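Prepilin (Salmonella typhi, PDB 3FHV) assembles as a type IVb pilin into adhesive pili, its soluble globular domain probably recognising the host chloride channel CFTR. Local coordinates at residues 137-140 and 146-149. Residues are numbered along the deposited sequence; the frame is centred on the assembly and turned at random.
Sequences ECTA and GTNT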
ATOM      1  N   GLU A 137     -22.319  19.166   6.949  1.00  9.81           N
ATOM      2  CA  GLU A 137     -22.786  17.803   7.177  1.00  8.71           C
ATOM      3  C   GLU A 137     -22.044  17.016   8.254  1.00  7.32           C
ATOM      4  O   GLU A 137     -22.611  16.112   8.852  1.00  9.37           O
ATOM      5  CB  GLU A 137     -22.771  17.017   5.871  1.00  7.22           C
ATOM      6  CG  GLU A 137     -23.654  17.621   4.797  1.00  7.80           C
ATOM      7  CD  GLU A 137     -23.632  16.808   3.530  1.00  7.90           C
ATOM      8  OE1 GLU A 137     -22.705  15.983   3.392  1.00 10.21           O
ATOM      9  OE2 GLU A 137     -24.519  16.997   2.673  1.00  7.00           O
ATOM     10  N   CYS A 138     -20.776  17.338   8.489  1.00  8.32           N
ATOM     11  CA  CYS A 138     -20.011  16.653   9.525  1.00  9.66           C
ATOM     12  C   CYS A 138     -20.472  17.240  10.849  1.00 11.13           C
ATOM     13  O   CYS A 138     -20.445  18.449  11.025  1.00 10.33           O
ATOM     14  CB  CYS A 138     -18.516  16.907   9.359  1.00  8.79           C
ATOM     15  SG  CYS A 138     -17.748  16.151   7.885  1.00 10.87           S
ATOM     16  N   THR A 139     -20.884  16.383  11.775  1.00 11.16           N
ATOM     17  CA  THR A 139     -21.388  16.839  13.068  1.00 13.62           C
ATOM     18  C   THR A 139     -20.334  16.970  14.166  1.00 13.55           C
ATOM     19  O   THR A 139     -19.297  16.306  14.141  1.00 12.19           O
ATOM     20  CB  THR A 139     -22.528  15.916  13.554  1.00 12.99           C
ATOM     21  OG1 THR A 139     -22.118  14.546  13.444  1.00 13.76           O
ATOM     22  CG2 THR A 139     -23.775  16.130  12.704  1.00 15.72           C
ATOM     23  N   ALA A 140     -20.619  17.835  15.134  1.00 14.31           N
ATOM     24  CA  ALA A 140     -19.712  18.094  16.251  1.00 14.44           C
ATOM     25  C   ALA A 140     -19.412  16.842  17.066  1.00 14.19           C
ATOM     26  O   ALA A 140     -20.230  15.926  17.132  1.00 11.00           O
ATOM     27  CB  ALA A 140     -20.310  19.164  17.155  1.00 15.37           C
ATOM     28  N   GLY A 146     -15.946  11.101  18.201  1.00 11.74           N
ATOM     29  CA  GLY A 146     -16.462  11.519  16.908  1.00 10.07           C
ATOM     30  C   GLY A 146     -17.858  10.973  16.682  1.00  8.24           C
ATOM     31  O   GLY A 146     -18.181   9.892  17.170  1.00  7.26           O
ATOM     32  N   THR A 147     -18.684  11.711  15.942  1.00  8.34           N
ATOM     33  CA  THR A 147     -20.049  11.286  15.683  1.00 10.09           C
ATOM     34  C   THR A 147     -20.359  11.084  14.201  1.00 10.45           C
ATOM     35  O   THR A 147     -21.512  10.909  13.838  1.00  9.41           O
ATOM     36  CB  THR A 147     -21.068  12.312  16.246  1.00 10.94           C
ATOM     37  OG1 THR A 147     -20.844  13.602  15.654  1.00 11.50           O
ATOM     38  CG2 THR A 147     -20.928  12.421  17.764  1.00 11.75           C
ATOM     39  N   ASN A 148     -19.335  11.079  13.352  1.00  9.05           N
ATOM     40  CA  ASN A 148     -19.560  10.931  11.919  1.00  8.16           C
ATOM     41  C   ASN A 148     -19.273   9.562  11.327  1.00  8.63           C
ATOM     42  O   ASN A 148     -18.312   8.888  11.713  1.00 10.13           O
ATOM     43  CB  ASN A 148     -18.736  11.979  11.162  1.00  8.78           C
ATOM     44  CG  ASN A 148     -19.150  13.394  11.499  1.00 11.64           C
ATOM     45  OD1 ASN A 148     -20.242  13.828  11.146  1.00 12.41           O
ATOM     46  ND2 ASN A 148     -18.275  14.126  12.191  1.00 10.53           N
ATOM     47  N   THR A 149     -20.133   9.156  10.394  1.00  6.71           N
ATOM     48  CA  THR A 149     -19.976   7.902   9.668  1.00  7.87           C
ATOM     49  C   THR A 149     -19.730   8.303   8.211  1.00  6.98           C
ATOM     50  O   THR A 149     -20.549   8.992   7.613  1.00  6.41           O
ATOM     51  CB  THR A 149     -21.255   7.034   9.712  1.00  8.57           C
ATOM     52  OG1 THR A 149     -21.568   6.710  11.068  1.00 10.75           O
ATOM     53  CG2 THR A 149     -21.055   5.734   8.924  1.00 10.00           C
TER
HETATM   54  O   HOH W   1     -17.762  14.334  15.464  1.00 11.86           O
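Thr139 N lies in the plane of the Asn148 amide at its oxygen end, with Thr139 O tilted out of that plane beyond the nitrogen, while the hydroxyl of Thr139 lies to one side of the plane and CB of Cys138 to the other. The amide thus grips both polar groups of one backbone residue. Thr139 N donates to Asn148 OD1 over 2.7 Å, nearly straight at 161°, in the carbonyl plane and on a lone pair. Asn148 ND2 returns a bond to Thr139 O at 3.1 Å, with that oxygen 26° out of the amide plane. The donor-acceptor pattern supports the amide's modelled orientation, and Val96 O, a second acceptor for ND2, is consistent with it. Asn148 CG is anti to its own carbonyl carbon (chi1 -63°), which turns the amide across to the 137-140 segment.

In the pilin fold the contact closes the loop between helix 131-137 and strand 148-154, an inner strand of the antiparallel sheet. It lies beside the Cys101-Cys138 disulfide, which ties the exit of that helix to helix 98-111 and is probably the disulfide that delimits the D-region, as in other type IV pilins.

Toward the exposed end the hydroxyls take over. Thr139 OG1 sits 2.7 Å from Thr147 OG1 and 3.1 Å from Asn148 OD1, two acceptors competing for one proton. Thr147 OG1 donates to Ala140 O at 2.8 Å, approaching from above the carbonyl plane. A water bridges the backbones, donating to Thr139 O at 2.8 Å and accepting from Thr147 N at 2.8 Å.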